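Local atomic coordinates of nodulation fucosyltransferase NodZ (Bradyrhizobium sp., PDB entry 3SIW), a protein that is a nodulation protein of the GT-B structural clan, built from two domains, each with a mostly parallel sheet, and holds GDP in this model. Residues 169-174 with 218-223. Residues are numbered along the deposited sequence; the frame is centred on the assembly and turned at random. Where two conformers were deposited one is given.
With GDP (guanosine-5'-diphosphate), chain B.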
loop_
_atom_site.group_PDB
_atom_site.type_symbol
_atom_site.label_atom_id
_atom_site.label_comp_id
_atom_site.label_asym_id
_atom_site.label_seq_id
_atom_site.Cartn_x
_atom_site.Cartn_y
_atom_site.Cartn_z
ATOM N N HIS A 169 -10.810 7.968 -22.284
ATOM C CA HIS A 169 -10.921 6.522 -22.449
ATOM C C HIS A 169 -11.449 5.919 -21.159
ATOM O O HIS A 169 -11.348 6.513 -20.099
ATOM C CB HIS A 169 -9.557 5.889 -22.817
ATOM C CG HIS A 169 -9.088 6.242 -24.199
ATOM N ND1 HIS A 169 -8.675 7.511 -24.545
ATOM C CD2 HIS A 169 -9.037 5.508 -25.339
ATOM C CE1 HIS A 169 -8.355 7.539 -25.827
ATOM N NE2 HIS A 169 -8.566 6.337 -26.334
ATOM N N SER A 170 -12.024 4.735 -21.269
ATOM C CA SER A 170 -12.395 3.945 -20.125
ATOM C C SER A 170 -11.344 2.880 -19.998
ATOM O O SER A 170 -11.232 2.004 -20.863
ATOM C CB SER A 170 -13.766 3.286 -20.336
ATOM O OG SER A 170 -14.815 4.241 -20.213
ATOM N N ILE A 171 -10.603 2.896 -18.901
ATOM C CA ILE A 171 -9.476 1.992 -18.740
ATOM C C ILE A 171 -9.785 0.788 -17.859
ATOM O O ILE A 171 -10.316 0.890 -16.768
ATOM C CB ILE A 171 -8.252 2.729 -18.194
ATOM C CG1 ILE A 171 -7.888 3.902 -19.099
ATOM C CG2 ILE A 171 -7.035 1.760 -17.983
ATOM C CD1 ILE A 171 -7.622 3.585 -20.583
ATOM N N ILE A 172 -9.419 -0.380 -18.350
ATOM C CA ILE A 172 -9.459 -1.567 -17.579
ATOM C C ILE A 172 -8.044 -1.782 -17.069
ATOM O O ILE A 172 -7.160 -2.036 -17.837
ATOM C CB ILE A 172 -9.918 -2.793 -18.430
ATOM C CG1 ILE A 172 -11.340 -2.584 -18.970
ATOM C CG2 ILE A 172 -9.904 -4.067 -17.544
ATOM C CD1 ILE A 172 -11.734 -3.568 -20.079
ATOM N N GLY A 173 -7.854 -1.701 -15.754
ATOM C CA GLY A 173 -6.551 -1.946 -15.135
ATOM C C GLY A 173 -6.404 -3.388 -14.726
ATOM O O GLY A 173 -7.358 -4.027 -14.189
ATOM N N VAL A 174 -5.246 -3.931 -15.001
ATOM C CA VAL A 174 -4.998 -5.334 -14.686
ATOM C C VAL A 174 -3.717 -5.393 -13.896
ATOM O O VAL A 174 -2.682 -4.976 -14.369
ATOM C CB VAL A 174 -4.880 -6.238 -15.966
ATOM C CG1 VAL A 174 -4.844 -7.694 -15.578
ATOM C CG2 VAL A 174 -6.041 -5.980 -16.920
ATOM N N LYS A 218 -9.350 0.921 -23.165
ATOM C CA LYS A 218 -7.971 0.467 -23.276
ATOM C C LYS A 218 -7.682 -0.419 -22.067
ATOM O O LYS A 218 -8.402 -0.370 -21.052
ATOM C CB LYS A 218 -6.972 1.624 -23.408
ATOM C CG LYS A 218 -7.188 2.506 -24.653
ATOM C CD LYS A 218 -6.275 3.782 -24.700
ATOM C CE LYS A 218 -4.772 3.510 -24.415
ATOM N NZ LYS A 218 -3.863 4.708 -24.664
ATOM N N VAL A 219 -6.651 -1.242 -22.182
ATOM C CA VAL A 219 -6.206 -2.076 -21.090
ATOM C C VAL A 219 -4.862 -1.589 -20.540
ATOM O O VAL A 219 -3.855 -1.576 -21.244
ATOM C CB VAL A 219 -6.153 -3.592 -21.513
ATOM C CG1 VAL A 219 -5.599 -4.454 -20.401
ATOM C CG2 VAL A 219 -7.559 -4.072 -21.957
ATOM N N PHE A 220 -4.843 -1.247 -19.255
ATOM C CA PHE A 220 -3.613 -0.857 -18.544
ATOM C C PHE A 220 -3.088 -2.059 -17.743
ATOM O O PHE A 220 -3.761 -2.525 -16.828
ATOM C CB PHE A 220 -3.954 0.311 -17.625
ATOM C CG PHE A 220 -2.844 0.736 -16.732
ATOM C CD1 PHE A 220 -1.609 0.964 -17.228
ATOM C CD2 PHE A 220 -3.046 0.901 -15.411
ATOM C CE1 PHE A 220 -0.567 1.383 -16.432
ATOM C CE2 PHE A 220 -2.009 1.321 -14.604
ATOM C CZ PHE A 220 -0.768 1.535 -15.114
ATOM N N LEU A 221 -1.921 -2.584 -18.108
ATOM C CA LEU A 221 -1.321 -3.681 -17.405
ATOM C C LEU A 221 -0.208 -3.245 -16.454
ATOM O O LEU A 221 0.738 -2.523 -16.852
ATOM C CB LEU A 221 -0.722 -4.626 -18.422
ATOM C CG LEU A 221 -0.110 -5.920 -17.942
ATOM C CD1 LEU A 221 -1.161 -6.729 -17.179
ATOM C CD2 LEU A 221 0.369 -6.694 -19.178
ATOM N N CYS A 222 -0.322 -3.696 -15.209
ATOM C CA CYS A 222 0.692 -3.508 -14.179
ATOM C C CYS A 222 1.143 -4.884 -13.736
ATOM O O CYS A 222 0.383 -5.640 -13.171
ATOM C CB CYS A 222 0.133 -2.755 -12.976
ATOM S SG CYS A 222 -0.440 -1.149 -13.430
ATOM N N THR A 223 2.384 -5.211 -14.008
ATOM C CA THR A 223 2.868 -6.510 -13.671
ATOM C C THR A 223 4.311 -6.343 -13.344
ATOM O O THR A 223 4.966 -5.397 -13.802
ATOM C CB THR A 223 2.719 -7.498 -14.837
ATOM O OG1 THR A 223 3.237 -8.764 -14.459
ATOM C CG2 THR A 223 3.436 -7.015 -16.130
HETATM P PB GDP B . 1.415 -7.413 -2.202
HETATM O O1B GDP B . 0.336 -7.597 -0.977
HETATM O O2B GDP B . 1.143 -8.028 -3.560
HETATM O O3B GDP B . 2.806 -7.977 -1.598
HETATM O O3A GDP B . 1.433 -5.747 -2.430
HETATM P PA GDP B . 2.413 -4.631 -1.800
HETATM O O1A GDP B . 2.157 -3.330 -2.524
HETATM O O2A GDP B . 2.387 -4.594 -0.332
HETATM O "O5'" GDP B . 3.895 -5.308 -2.280
HETATM C "C5'" GDP B . 4.131 -5.513 -3.656
HETATM C "C4'" GDP B . 5.331 -4.746 -4.157
HETATM O "O4'" GDP B . 5.861 -5.468 -5.345
HETATM C "C3'" GDP B . 4.692 -3.499 -4.713
HETATM O "O3'" GDP B . 4.558 -2.424 -3.791
HETATM C "C2'" GDP B . 5.724 -3.128 -5.779
HETATM O "O2'" GDP B . 6.929 -2.582 -5.152
HETATM C "C1'" GDP B . 5.975 -4.518 -6.439
HETATM N N9 GDP B . 4.884 -4.738 -7.401
HETATM C C8 GDP B . 3.870 -5.638 -7.345
HETATM N N7 GDP B . 3.082 -5.478 -8.422
HETATM C C5 GDP B . 3.553 -4.446 -9.139
HETATM C C6 GDP B . 3.169 -3.815 -10.326
HETATM O O6 GDP B . 2.171 -4.158 -10.968
HETATM N N1 GDP B . 3.916 -2.717 -10.798
HETATM C C2 GDP B . 5.051 -2.301 -10.096
HETATM N N2 GDP B . 5.795 -1.264 -10.547
HETATM N N3 GDP B . 5.404 -2.953 -8.984
HETATM C C4 GDP B . 4.691 -3.981 -8.485
#
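Ile172 and Val219 pair in register, as do Val174 and Leu221, where strands 170-174 and 218-223 run parallel with their axes 28° apart. Five backbone hydrogen bonds join them. Lys218 N to Ser170 O is the longest, at 3.2 Å; Val174 N to Phe220 O is the shortest, at 2.7 Å. Cys222 N meets Val174 O almost straight, with an angle of 174° at the hydrogen.

On one face Ile171 and Lys218 lie side by side and point the same way. Ile171 CD1 sits 3.5 Å from Lys218 CB, a tight fit. The other branch of Ile171, CG2, is anti to the backbone N and packs 3.4 Å from Phe220 CB. The His169 ring meets the lysine chain obliquely, with CD2 3.3 Å from Lys218 CD. Phe240 and Phe166 receive the Phe220 ring, and Phe240 also makes a cation-pi contact with Lys218.

On the other face Val174 CG2 rests 3.8 Å from Val219 CG1. Leu221 CD1 comes in at 3.9 Å from Val174 CB.

The pair is a beta-alpha-beta crossover. Helix 193-209 links the strands and covers Ile172 and Val174, while helix 226-235 covers Leu221. Helix 258-274 packs on Phe220 and Cys222 from the opposite face. Strands 239-240 and 279-283 flank the pair, and its C-terminal end reaches GDP at Cys222 and Thr223.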